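Local structure of putative tryptophan halogenase (Xanthomonas campestris pv. campestris, 6Y1W) at residues A[35-40]-A[72-77]; A[86-91]-A[151-156]; A[192-197]-A[210-215]; A[203-208]-A[216-221]; A[358-363]-A[379-384]. The protein is a flavin-dependent halogenase of the tryptophan halogenase family, crystallised without its flavin, and probably uses FAD to halogenate its substrate. All coordinates share one frame; numbering follows the deposited sequence.

Contact 1: A[35-40]-A[72-77]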
# COMPACT_ATOMS: atom_id res chain seq x y z
N LEU A 35 1.57 16.72 -18.61
CA LEU A 35 2.69 16.31 -19.46
C LEU A 35 3.53 17.52 -19.86
O LEU A 35 4.77 17.43 -19.87
CB LEU A 35 2.15 15.59 -20.71
CG LEU A 35 3.19 15.11 -21.71
CD1 LEU A 35 4.06 14.05 -21.00
CD2 LEU A 35 2.47 14.51 -22.96
N SER A 36 2.89 18.65 -20.19
CA SER A 36 3.66 19.81 -20.64
C SER A 36 4.39 20.46 -19.47
O SER A 36 5.53 20.92 -19.63
CB SER A 36 2.77 20.82 -21.38
OG SER A 36 1.83 21.46 -20.49
N LYS A 37 3.76 20.50 -18.29
CA LYS A 37 4.43 21.03 -17.10
C LYS A 37 5.74 20.29 -16.84
O LYS A 37 6.80 20.92 -16.72
CB LYS A 37 3.49 20.91 -15.88
CG LYS A 37 4.23 20.86 -14.49
CD LYS A 37 4.83 22.18 -14.16
CE LYS A 37 5.45 22.16 -12.75
NZ LYS A 37 5.91 23.51 -12.49
N LEU A 38 5.70 18.95 -16.87
CA LEU A 38 6.86 18.16 -16.47
C LEU A 38 7.87 17.99 -17.60
O LEU A 38 9.07 18.07 -17.36
CB LEU A 38 6.40 16.78 -15.97
CG LEU A 38 7.50 15.87 -15.45
CD1 LEU A 38 8.02 16.38 -14.18
CD2 LEU A 38 6.94 14.46 -15.29
N LEU A 39 7.40 17.72 -18.84
CA LEU A 39 8.28 17.29 -19.92
C LEU A 39 8.17 18.16 -21.17
O LEU A 39 8.72 17.80 -22.21
CB LEU A 39 8.00 15.81 -20.28
CG LEU A 39 8.37 14.82 -19.17
CD1 LEU A 39 7.95 13.39 -19.52
CD2 LEU A 39 9.87 14.87 -18.94
N GLY A 40 7.45 19.29 -21.10
CA GLY A 40 7.26 20.11 -22.29
C GLY A 40 8.57 20.67 -22.86
O GLY A 40 8.58 21.12 -24.01
N LEU A 72 1.26 19.03 -7.54
CA LEU A 72 2.30 18.56 -8.46
C LEU A 72 2.47 19.56 -9.60
O LEU A 72 3.59 19.80 -10.06
CB LEU A 72 1.95 17.18 -9.05
CG LEU A 72 1.61 16.07 -8.05
CD1 LEU A 72 1.23 14.79 -8.79
CD2 LEU A 72 2.75 15.84 -7.08
N LEU A 73 1.36 20.11 -10.09
CA LEU A 73 1.43 21.00 -11.24
C LEU A 73 1.72 22.44 -10.83
O LEU A 73 1.93 23.29 -11.70
CB LEU A 73 0.12 20.96 -12.04
CG LEU A 73 0.04 19.88 -13.13
CD1 LEU A 73 0.31 18.48 -12.57
CD2 LEU A 73 -1.32 19.89 -13.89
N GLU A 74 1.77 22.72 -9.52
CA GLU A 74 1.91 24.09 -9.00
C GLU A 74 0.82 25.01 -9.54
O GLU A 74 1.06 26.15 -9.95
CB GLU A 74 3.32 24.61 -9.31
CG GLU A 74 4.34 23.72 -8.65
CD GLU A 74 5.74 24.18 -8.91
OE1 GLU A 74 6.33 23.67 -9.84
OE2 GLU A 74 6.25 25.06 -8.20
N ILE A 75 -0.42 24.51 -9.48
CA ILE A 75 -1.62 25.29 -9.75
C ILE A 75 -2.12 25.83 -8.43
O ILE A 75 -2.25 25.06 -7.47
CB ILE A 75 -2.69 24.41 -10.43
CG1 ILE A 75 -2.26 24.20 -11.87
CG2 ILE A 75 -4.12 25.05 -10.30
CD1 ILE A 75 -3.15 23.20 -12.61
N ASP A 76 -2.33 27.15 -8.36
CA ASP A 76 -2.80 27.81 -7.14
C ASP A 76 -4.27 27.49 -6.90
O ASP A 76 -5.12 27.73 -7.77
CB ASP A 76 -2.61 29.33 -7.27
CG ASP A 76 -3.11 30.07 -6.05
OD1 ASP A 76 -2.44 29.98 -4.99
OD2 ASP A 76 -4.19 30.69 -6.11
N GLU A 77 -4.58 27.04 -5.68
CA GLU A 77 -5.94 26.56 -5.40
C GLU A 77 -6.97 27.68 -5.51
O GLU A 77 -8.00 27.51 -6.18
CB GLU A 77 -5.99 25.94 -4.01
CG GLU A 77 -7.39 25.49 -3.67
CD GLU A 77 -7.47 24.87 -2.29
OE1 GLU A 77 -7.41 25.63 -1.30
OE2 GLU A 77 -7.54 23.61 -2.22
O HOH W 1 3.70 25.02 -12.88
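Lys37 and Glu74 reach each other with chains that cross at about a right angle, joining the C-terminal part of helix 25-39 to the end of helix 65-73. The lysine is bent at its second torsion (chi2 71°) and straight from there on, which carries its ammonium past the end of the other helix. Glu74 is extended beyond CG, and its OE1 receives Lys37 NZ at 2.7 Å, a hydrogen-bonded salt bridge in which the nitrogen comes from above the carboxylate plane, 38° out of it. Before reaching the carboxylate, the aliphatic part of the lysine passes a backbone carbonyl, with Lys37 CE 3.8 Å from Leu73 O. A water fills out the grip: it accepts from Lys37 NZ at 2.7 Å and donates to Leu73 O at the same distance. One ammonium thus serves a carboxylate directly and the backbone carbonyl of Leu73 through water. Phe177 of helix 167-180 packs against both Lys37 and Leu73. Glu74 has positive phi and is the C' residue of a Schellman motif, its N bonded to Arg71 O and Ile75 N to His70 O; the contact is a salt bridge built on that helix C-terminus.

Contact 2: A[86-91]-A[151-156]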
# COMPACT_ATOMS: atom_id res chain seq x y z
N ALA A 86 -15.85 27.20 -8.31
CA ALA A 86 -15.79 26.01 -7.45
C ALA A 86 -16.18 26.29 -6.01
O ALA A 86 -16.02 27.40 -5.49
CB ALA A 86 -14.38 25.40 -7.47
N THR A 87 -16.68 25.24 -5.33
CA THR A 87 -16.92 25.29 -3.89
C THR A 87 -16.18 24.13 -3.23
O THR A 87 -15.64 23.25 -3.90
CB THR A 87 -18.43 25.22 -3.55
OG1 THR A 87 -18.95 23.95 -3.95
CG2 THR A 87 -19.24 26.35 -4.29
N PHE A 88 -16.19 24.11 -1.91
CA PHE A 88 -15.53 23.02 -1.20
C PHE A 88 -16.48 21.85 -0.95
O PHE A 88 -17.70 22.02 -0.80
CB PHE A 88 -14.95 23.52 0.13
CG PHE A 88 -13.81 24.47 -0.05
CD1 PHE A 88 -12.51 23.98 -0.34
CD2 PHE A 88 -13.99 25.84 0.02
CE1 PHE A 88 -11.45 24.84 -0.55
CE2 PHE A 88 -12.91 26.71 -0.19
CZ PHE A 88 -11.65 26.21 -0.48
N LYS A 89 -15.89 20.65 -0.87
CA LYS A 89 -16.63 19.42 -0.63
C LYS A 89 -15.95 18.66 0.48
O LYS A 89 -14.75 18.44 0.41
CB LYS A 89 -16.65 18.55 -1.90
CG LYS A 89 -17.30 17.18 -1.69
CD LYS A 89 -17.13 16.33 -2.93
CE LYS A 89 -17.60 14.87 -2.63
NZ LYS A 89 -17.04 13.92 -3.69
N VAL A 90 -16.72 18.24 1.50
CA VAL A 90 -16.18 17.41 2.57
C VAL A 90 -16.82 16.03 2.63
O VAL A 90 -16.43 15.22 3.49
CB VAL A 90 -16.27 18.09 3.95
CG1 VAL A 90 -15.43 19.37 3.96
CG2 VAL A 90 -17.74 18.41 4.29
N GLY A 91 -17.78 15.72 1.76
CA GLY A 91 -18.41 14.41 1.83
C GLY A 91 -19.59 14.33 0.89
O GLY A 91 -19.89 15.27 0.14
N PHE A 151 -16.67 25.52 6.53
CA PHE A 151 -15.40 25.11 5.94
C PHE A 151 -14.36 26.20 6.15
O PHE A 151 -14.64 27.38 5.89
CB PHE A 151 -15.48 24.82 4.43
CG PHE A 151 -14.15 24.37 3.86
CD1 PHE A 151 -13.79 23.03 3.94
CD2 PHE A 151 -13.22 25.29 3.38
CE1 PHE A 151 -12.55 22.61 3.50
CE2 PHE A 151 -11.96 24.88 2.95
CZ PHE A 151 -11.62 23.53 3.03
N ALA A 152 -13.16 25.78 6.54
CA ALA A 152 -11.92 26.53 6.30
C ALA A 152 -10.77 25.53 6.35
O ALA A 152 -10.93 24.43 6.86
CB ALA A 152 -11.75 27.66 7.35
N HIS A 153 -9.60 25.91 5.81
CA HIS A 153 -8.44 25.03 5.94
C HIS A 153 -7.99 25.00 7.40
O HIS A 153 -8.11 25.99 8.12
CB HIS A 153 -7.24 25.50 5.10
CG HIS A 153 -7.55 25.68 3.66
ND1 HIS A 153 -8.02 26.87 3.15
CD2 HIS A 153 -7.46 24.82 2.61
CE1 HIS A 153 -8.20 26.74 1.84
NE2 HIS A 153 -7.88 25.51 1.49
N LEU A 154 -7.45 23.86 7.81
CA LEU A 154 -6.86 23.77 9.14
C LEU A 154 -5.37 23.48 9.05
O LEU A 154 -4.91 22.89 8.07
CB LEU A 154 -7.55 22.68 9.97
CG LEU A 154 -8.94 23.06 10.49
CD1 LEU A 154 -9.63 21.87 11.17
CD2 LEU A 154 -8.79 24.25 11.44
N PRO A 155 -4.59 23.86 10.07
CA PRO A 155 -3.14 23.63 10.01
C PRO A 155 -2.81 22.16 9.77
O PRO A 155 -3.53 21.26 10.21
CB PRO A 155 -2.66 24.09 11.39
CG PRO A 155 -3.67 25.08 11.84
CD PRO A 155 -4.99 24.61 11.27
N ASN A 156 -1.70 21.94 9.05
CA ASN A 156 -1.16 20.60 8.78
C ASN A 156 -2.21 19.69 8.15
O ASN A 156 -2.36 18.53 8.55
CB ASN A 156 -0.60 19.97 10.06
CG ASN A 156 0.39 20.87 10.77
OD1 ASN A 156 0.36 20.99 12.00
ND2 ASN A 156 1.27 21.51 10.00
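Phe88 and Phe151 meet as an offset stack, the centre of an aromatic cluster that includes His153 and that joins an outermost strand of a three-stranded antiparallel sheet to the loop between helix 141-148 and strand 162-166. Along the strand, Thr87 precedes the contact and is tied by its backbone to His164 of the neighbouring strand. Phe88 then turns its side chain to the loop. Its ring lies nearly parallel to that of Phe151, planes at 13° and centroids 4.0 Å apart, with Phe151 CE2 over the centre of the Phe88 ring. The overlap is lopsided: Phe88 CG stands above the rim of the Phe151 ring, and Phe88 CB sits over the same face, 3.9 Å from the ring centroid, as a CH-pi contact. The first torsion of Phe151 (chi1 -178°) swings the ring away from its own backbone N and across to the strand. His153 approaches the far end of Phe88 obliquely, Phe88 CE1 lying 4.2 Å from His153 NE2; that nitrogen is hydrogen-bonded to Glu77 OE1, and Tyr161 adds an edge-to-face ring to both phenylalanines. At Lys89 the strand points its side chain away from the loop, and the NZ of this predicted active-site lysine is hydrogen-bonded to Thr62 O and Ser348 OG. The aromatic packing therefore backs the face of the strand opposite the Lys89 side chain. Val90 turns to the loop again, and its CG1 touches the edge of the Phe151 ring near the ring plane, 4.0 Å from Phe151 CD1.

Contact 3: A[192-197]-A[210-215]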
# COMPACT_ATOMS: atom_id res chain seq x y z
N SER A 192 -9.29 9.98 -40.10
CA SER A 192 -8.77 8.61 -40.12
C SER A 192 -7.53 8.52 -39.24
O SER A 192 -6.89 9.53 -38.91
CB SER A 192 -8.48 8.15 -41.54
OG SER A 192 -7.45 8.90 -42.14
N VAL A 193 -7.21 7.29 -38.84
CA VAL A 193 -6.04 6.97 -38.05
C VAL A 193 -5.17 6.02 -38.86
O VAL A 193 -5.64 4.97 -39.30
CB VAL A 193 -6.43 6.33 -36.71
CG1 VAL A 193 -5.21 6.09 -35.85
CG2 VAL A 193 -7.46 7.21 -36.00
N GLN A 194 -3.90 6.38 -39.04
CA GLN A 194 -2.96 5.57 -39.81
C GLN A 194 -2.09 4.77 -38.85
O GLN A 194 -1.63 5.28 -37.83
CB GLN A 194 -2.06 6.44 -40.68
CG GLN A 194 -2.83 7.37 -41.59
CD GLN A 194 -1.95 7.99 -42.66
OE1 GLN A 194 -0.82 8.42 -42.38
NE2 GLN A 194 -2.47 8.08 -43.88
N THR A 195 -1.89 3.50 -39.18
CA THR A 195 -1.08 2.63 -38.36
C THR A 195 0.13 2.18 -39.16
O THR A 195 0.13 2.22 -40.40
CB THR A 195 -1.86 1.40 -37.87
OG1 THR A 195 -2.44 0.73 -38.99
CG2 THR A 195 -2.96 1.82 -36.89
N ASP A 196 1.13 1.70 -38.44
CA ASP A 196 2.34 1.20 -39.08
C ASP A 196 2.05 -0.18 -39.65
O ASP A 196 1.41 -1.00 -39.00
CB ASP A 196 3.49 1.13 -38.08
CG ASP A 196 4.77 0.53 -38.68
OD1 ASP A 196 5.57 1.29 -39.27
OD2 ASP A 196 4.97 -0.70 -38.57
N ALA A 197 2.51 -0.42 -40.88
CA ALA A 197 2.17 -1.67 -41.55
C ALA A 197 2.74 -2.88 -40.82
O ALA A 197 2.10 -3.93 -40.77
CB ALA A 197 2.65 -1.63 -43.00
N GLY A 210 -7.33 16.98 -44.26
CA GLY A 210 -6.13 16.39 -44.79
C GLY A 210 -4.89 16.60 -43.95
O GLY A 210 -3.83 16.06 -44.29
N THR A 211 -4.99 17.34 -42.84
CA THR A 211 -3.82 17.59 -42.02
C THR A 211 -3.38 16.28 -41.40
O THR A 211 -4.19 15.58 -40.79
CB THR A 211 -4.14 18.61 -40.93
OG1 THR A 211 -4.55 19.85 -41.53
CG2 THR A 211 -2.93 18.85 -40.05
N ARG A 212 -2.12 15.92 -41.61
CA ARG A 212 -1.51 14.72 -41.04
C ARG A 212 -0.70 15.10 -39.81
O ARG A 212 0.19 15.96 -39.89
CB ARG A 212 -0.63 14.03 -42.08
CG ARG A 212 -0.09 12.70 -41.66
CD ARG A 212 0.34 11.87 -42.87
NE ARG A 212 0.78 10.56 -42.46
CZ ARG A 212 1.99 10.31 -41.98
NH1 ARG A 212 2.87 11.30 -41.88
NH2 ARG A 212 2.32 9.09 -41.61
N ILE A 213 -1.02 14.51 -38.66
CA ILE A 213 -0.30 14.74 -37.41
C ILE A 213 0.40 13.45 -36.99
O ILE A 213 -0.26 12.50 -36.56
CB ILE A 213 -1.22 15.26 -36.30
CG1 ILE A 213 -2.00 16.47 -36.83
CG2 ILE A 213 -0.39 15.58 -34.99
CD1 ILE A 213 -3.30 16.69 -36.20
N GLU A 214 1.72 13.43 -37.11
CA GLU A 214 2.52 12.28 -36.74
C GLU A 214 2.82 12.33 -35.25
O GLU A 214 2.82 13.40 -34.63
CB GLU A 214 3.84 12.25 -37.51
CG GLU A 214 3.74 11.66 -38.91
CD GLU A 214 5.09 11.51 -39.62
OE1 GLU A 214 6.14 11.94 -39.08
OE2 GLU A 214 5.08 10.96 -40.74
N GLY A 215 3.07 11.16 -34.67
CA GLY A 215 3.50 11.15 -33.28
C GLY A 215 4.13 9.82 -32.92
O GLY A 215 4.08 8.84 -33.68
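From its CB, the side chain of Arg212 sets out toward Gln194, which sits on a strand that is not its neighbour; both chains reach over the strand lying between them and meet there. The arginine leaves with CG anti to the backbone N and stays extended as far as NE, packing on Ala204 of the intervening strand as it goes, while the glutamine comes to meet it, extended beyond its own CG. At CD the glutamine is within range, Gln194 OE1 being 3.7 Å from Arg212 CD. The next atom makes the short, nearly straight bond: Arg212 NE donates to Gln194 OE1 at 2.7 Å, with an N-H...O angle of 169°. The oxygen lies almost exactly in the guanidinium plane, yet from the side of the amide the donor is tilted 29° out of the carbonyl plane, and the two flat groups are turned 60° against each other. Strand 202-207 stands between 184-195 and 212-214 in the mixed sheet, antiparallel to both, so this bond spans the middle strand at the sheet's outer end, at the protein surface and away from the annotated sites. Beyond CZ the guanidinium divides its two remaining nitrogens. NH2 turns back to the same Gln194 OE1 at 3.3 Å, a weak second bond. NH1 points the other way along its own strand and donates to Glu214 OE2 at 2.5 Å, a nearly straight salt bridge that meets the oxygen on its anti side but well out of the carboxylate plane; partners along two edges should limit the rotation of the guanidinium. The other carboxylate oxygen, Glu214 OE1, pairs with Arg18.

Contact 4: A[203-208]-A[216-221]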
# COMPACT_ATOMS: atom_id res chain seq x y z
N ALA A 203 0.51 5.55 -36.27
CA ALA A 203 1.52 6.39 -36.93
C ALA A 203 1.13 7.87 -36.99
O ALA A 203 2.00 8.73 -36.82
CB ALA A 203 1.78 5.88 -38.35
N ALA A 204 -0.14 8.18 -37.24
CA ALA A 204 -0.54 9.57 -37.41
C ALA A 204 -2.05 9.66 -37.36
O ALA A 204 -2.75 8.68 -37.63
CB ALA A 204 -0.04 10.14 -38.75
N LEU A 205 -2.53 10.86 -37.06
CA LEU A 205 -3.94 11.17 -37.25
C LEU A 205 -4.07 11.99 -38.52
O LEU A 205 -3.16 12.74 -38.90
CB LEU A 205 -4.52 11.96 -36.08
CG LEU A 205 -4.21 11.42 -34.68
CD1 LEU A 205 -4.76 12.41 -33.66
CD2 LEU A 205 -4.79 10.01 -34.45
N VAL A 206 -5.19 11.80 -39.22
CA VAL A 206 -5.50 12.59 -40.40
C VAL A 206 -6.82 13.31 -40.16
O VAL A 206 -7.84 12.65 -39.92
CB VAL A 206 -5.55 11.75 -41.68
CG1 VAL A 206 -5.80 12.67 -42.86
CG2 VAL A 206 -4.24 10.98 -41.86
N LEU A 207 -6.80 14.64 -40.20
CA LEU A 207 -7.99 15.43 -39.96
C LEU A 207 -8.87 15.50 -41.21
O LEU A 207 -8.47 15.12 -42.31
CB LEU A 207 -7.64 16.86 -39.51
CG LEU A 207 -6.71 16.95 -38.29
CD1 LEU A 207 -6.57 18.39 -37.83
CD2 LEU A 207 -7.19 16.07 -37.15
N ASP A 208 -10.08 16.05 -41.02
CA ASP A 208 -11.01 16.11 -42.14
C ASP A 208 -10.52 17.01 -43.26
O ASP A 208 -10.97 16.86 -44.40
CB ASP A 208 -12.37 16.64 -41.66
CG ASP A 208 -13.20 15.58 -40.96
OD1 ASP A 208 -12.84 14.38 -41.03
OD2 ASP A 208 -14.22 15.96 -40.33
N ASP A 216 4.73 9.79 -31.74
CA ASP A 216 5.35 8.59 -31.20
C ASP A 216 4.47 7.91 -30.16
O ASP A 216 4.51 6.69 -30.02
CB ASP A 216 6.71 8.92 -30.58
CG ASP A 216 7.63 9.61 -31.57
OD1 ASP A 216 7.74 9.12 -32.72
OD2 ASP A 216 8.21 10.68 -31.22
N LEU A 217 3.74 8.70 -29.39
CA LEU A 217 2.88 8.20 -28.33
C LEU A 217 1.59 8.97 -28.47
O LEU A 217 1.63 10.18 -28.67
CB LEU A 217 3.49 8.41 -26.96
CG LEU A 217 2.62 8.04 -25.77
CD1 LEU A 217 2.57 6.51 -25.62
CD2 LEU A 217 3.27 8.67 -24.53
N PHE A 218 0.47 8.28 -28.37
CA PHE A 218 -0.84 8.86 -28.59
C PHE A 218 -1.66 8.65 -27.33
O PHE A 218 -1.74 7.53 -26.83
CB PHE A 218 -1.55 8.20 -29.77
CG PHE A 218 -0.90 8.54 -31.11
CD1 PHE A 218 0.25 7.89 -31.51
CD2 PHE A 218 -1.40 9.59 -31.88
CE1 PHE A 218 0.86 8.23 -32.70
CE2 PHE A 218 -0.80 9.93 -33.08
CZ PHE A 218 0.31 9.25 -33.49
N LEU A 219 -2.30 9.70 -26.85
CA LEU A 219 -3.22 9.55 -25.73
C LEU A 219 -4.65 9.62 -26.26
O LEU A 219 -5.03 10.62 -26.88
CB LEU A 219 -3.01 10.65 -24.69
CG LEU A 219 -1.55 10.83 -24.20
CD1 LEU A 219 -1.51 11.88 -23.06
CD2 LEU A 219 -0.92 9.50 -23.81
N ASP A 220 -5.45 8.58 -25.98
CA ASP A 220 -6.84 8.56 -26.46
C ASP A 220 -7.74 9.18 -25.40
O ASP A 220 -8.01 8.57 -24.36
CB ASP A 220 -7.30 7.14 -26.77
CG ASP A 220 -8.61 7.14 -27.51
OD1 ASP A 220 -9.31 8.19 -27.50
OD2 ASP A 220 -8.98 6.09 -28.06
N CYS A 221 -8.09 10.45 -25.62
CA CYS A 221 -9.03 11.18 -24.78
C CYS A 221 -10.32 11.47 -25.54
O CYS A 221 -10.96 12.52 -25.35
CB CYS A 221 -8.40 12.47 -24.27
SG CYS A 221 -6.96 12.17 -23.26
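The end of the Phe218 ring meets backbone: its CZ is 3.8 Å from Ala203 O, which lies at the ring edge near its plane, and 3.9 Å from Ala204 N. Phe218 has CG anti to its carbonyl carbon (chi1 -69°), a rotation that sends the ring from strand 217-220 toward the start of strand 202-207. Both alanines direct their methyl groups away from the phenylalanine, which is why the ring edge can reach their peptide group. Leu205 takes a similar first torsion (chi1 -48°), and although its CB leaves the backbone at an angle to the other strand, the branch beyond it closes in: Leu205 CG lies 4.1 Å from Phe218 CE2, approaching the ring obliquely, and the two side chains slide past each other in opposite directions. Three strands, 18-22 among them, separate the pair in the sheet order, and Val20 of 18-22 touches both side chains; the axes approach to 8.7 Å and diverge by 47°. Phe218 is also touched by Asn332 from a loop. The peptide reached by the ring belongs to a distortion of strand 202-207: Ala203 and Ala204 both face Gln194 of strand 184-195, a classic beta bulge. The contact is thus an aromatic side chain packed on a bulged strand, between two non-adjacent strands of one mixed sheet, whose Rossmann-type pattern is consistent with FAD binding in this family.

Contact 5: A[358-363]-A[379-384]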
# COMPACT_ATOMS: atom_id res chain seq x y z
N ILE A 358 -2.92 9.64 -15.80
CA ILE A 358 -1.88 10.61 -16.19
C ILE A 358 -0.66 10.47 -15.28
O ILE A 358 0.50 10.40 -15.74
CB ILE A 358 -2.46 12.04 -16.11
CG1 ILE A 358 -3.54 12.26 -17.15
CG2 ILE A 358 -1.31 13.09 -16.24
CD1 ILE A 358 -4.41 13.50 -16.87
N VAL A 359 -0.89 10.50 -13.97
CA VAL A 359 0.21 10.43 -13.01
C VAL A 359 0.95 9.12 -13.17
O VAL A 359 2.19 9.08 -13.15
CB VAL A 359 -0.32 10.61 -11.58
CG1 VAL A 359 0.79 10.28 -10.53
CG2 VAL A 359 -0.79 12.05 -11.40
N ARG A 360 0.22 8.02 -13.37
CA ARG A 360 0.91 6.75 -13.56
C ARG A 360 1.75 6.76 -14.83
O ARG A 360 2.87 6.24 -14.84
CB ARG A 360 -0.09 5.59 -13.62
CG ARG A 360 0.61 4.23 -13.52
CD ARG A 360 -0.38 3.10 -13.78
NE ARG A 360 -1.55 3.24 -12.89
CZ ARG A 360 -2.78 3.52 -13.30
NH1 ARG A 360 -3.07 3.69 -14.59
NH2 ARG A 360 -3.74 3.63 -12.39
N LEU A 361 1.23 7.39 -15.90
CA LEU A 361 1.99 7.49 -17.15
C LEU A 361 3.26 8.30 -16.92
O LEU A 361 4.34 7.94 -17.42
CB LEU A 361 1.16 8.17 -18.23
CG LEU A 361 1.85 8.38 -19.60
CD1 LEU A 361 2.48 7.09 -20.18
CD2 LEU A 361 0.83 8.96 -20.62
N LEU A 362 3.14 9.44 -16.22
CA LEU A 362 4.33 10.25 -16.00
C LEU A 362 5.35 9.50 -15.13
O LEU A 362 6.58 9.66 -15.31
CB LEU A 362 3.93 11.59 -15.37
CG LEU A 362 3.20 12.47 -16.38
CD1 LEU A 362 2.72 13.79 -15.73
CD2 LEU A 362 4.05 12.76 -17.62
N GLN A 363 4.88 8.69 -14.19
CA GLN A 363 5.82 7.91 -13.38
C GLN A 363 6.47 6.77 -14.14
O GLN A 363 7.47 6.22 -13.66
CB GLN A 363 5.09 7.38 -12.13
CG GLN A 363 4.80 8.50 -11.16
CD GLN A 363 4.05 8.04 -9.97
OE1 GLN A 363 3.22 7.15 -10.06
NE2 GLN A 363 4.28 8.70 -8.84
N ARG A 379 -1.42 -3.54 -15.34
CA ARG A 379 -1.70 -4.29 -14.10
C ARG A 379 -2.17 -3.37 -12.98
O ARG A 379 -3.14 -3.68 -12.26
CB ARG A 379 -0.45 -5.06 -13.67
CG ARG A 379 -0.71 -6.11 -12.61
CD ARG A 379 0.59 -6.47 -11.90
NE ARG A 379 0.77 -5.62 -10.74
CZ ARG A 379 1.83 -4.85 -10.56
NH1 ARG A 379 2.79 -4.87 -11.46
NH2 ARG A 379 1.93 -4.08 -9.48
N GLN A 380 -1.47 -2.25 -12.81
CA GLN A 380 -1.84 -1.29 -11.77
C GLN A 380 -3.20 -0.70 -12.08
O GLN A 380 -4.04 -0.58 -11.18
CB GLN A 380 -0.79 -0.19 -11.68
CG GLN A 380 0.59 -0.60 -11.17
CD GLN A 380 1.46 0.62 -10.90
OE1 GLN A 380 0.94 1.72 -10.65
NE2 GLN A 380 2.77 0.44 -10.95
N ALA A 381 -3.44 -0.35 -13.34
CA ALA A 381 -4.74 0.24 -13.69
C ALA A 381 -5.87 -0.73 -13.39
O ALA A 381 -6.91 -0.33 -12.84
CB ALA A 381 -4.77 0.61 -15.18
N ALA A 382 -5.68 -2.00 -13.76
CA ALA A 382 -6.73 -3.00 -13.56
C ALA A 382 -7.02 -3.21 -12.08
O ALA A 382 -8.19 -3.27 -11.67
CB ALA A 382 -6.31 -4.31 -14.23
N GLU A 383 -5.98 -3.28 -11.25
CA GLU A 383 -6.20 -3.47 -9.82
C GLU A 383 -6.91 -2.27 -9.21
O GLU A 383 -7.81 -2.43 -8.38
CB GLU A 383 -4.87 -3.72 -9.11
CG GLU A 383 -4.43 -5.17 -9.30
CD GLU A 383 -2.99 -5.45 -8.97
OE1 GLU A 383 -2.31 -4.57 -8.40
OE2 GLU A 383 -2.53 -6.57 -9.29
N GLU A 384 -6.51 -1.06 -9.60
CA GLU A 384 -7.13 0.12 -8.99
C GLU A 384 -8.60 0.24 -9.37
O GLU A 384 -9.43 0.57 -8.51
CB GLU A 384 -6.37 1.38 -9.41
CG GLU A 384 -5.05 1.53 -8.69
CD GLU A 384 -4.31 2.80 -9.15
OE1 GLU A 384 -4.99 3.83 -9.39
OE2 GLU A 384 -3.08 2.78 -9.25
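Glu384 OE2 is approached from helix 350-363 by two arginines: Arg360 NH2 donates to it at 3.3 Å, a weak though straight hydrogen bond (169°), and Arg356 adds a salt bridge of its own. Arg360 NH2 also stands 3.3 Å from Glu384 OE1, so the nitrogen faces both carboxylate oxygens about equally, the carboxylate lying at the guanidinium edge with its plane turned 68° from that of the arginine. The two charged ends come from opposite directions. Arg360 starts with CG anti to the backbone N and runs straight until a bend at chi3 (-53°), which lays the guanidinium flat against the other helix. There Ala381 takes up one face: its CA lies over the guanidinium and its CB is 3.6 Å from Arg360 NH1. Gln380 passes alongside the methylenes, its OE1 3.7 Å from Arg360 CD, with the amide nearly perpendicular to the guanidinium; Gln380 NE2 is hydrogen-bonded to Glu376. Tyr377 adds a cation-pi contact to Arg360, so the buried charge has a carboxylate and an aromatic ring as partners. The helices run nearly antiparallel, with axes 11.5 Å apart, too wide for close backbone packing and spanned here by the long arginine. Helix 350-363 has helix 25-39 packed on it through Ile358 and Leu362, while Gln380 of helix 371-397 packs on Phe433 of the second subunit.

In the fold
Along the chain contacts 1 and 2 come first, contacts 3 and 4 alternate their segments, and contact 5 closes the series. Contacts 3 and 4 lie about 6 Å apart between centres in the mixed eight-stranded sheet; strand 202-207, which carries one side of contact 4, lies between the two strands of contact 3. Contact 2 stands about 46 Å from contact 3 between centres, on the opposite side of the chain's centre, and contains the predicted active-site lysine. Contact 1 touches contacts 2 and 5, and contact 5 touches contact 4. Contacts 1 and 5 also meet the second subunit, so nucleotide-binding part, active-site region and dimer interface appear to be linked through packing and a probable hydrogen bond.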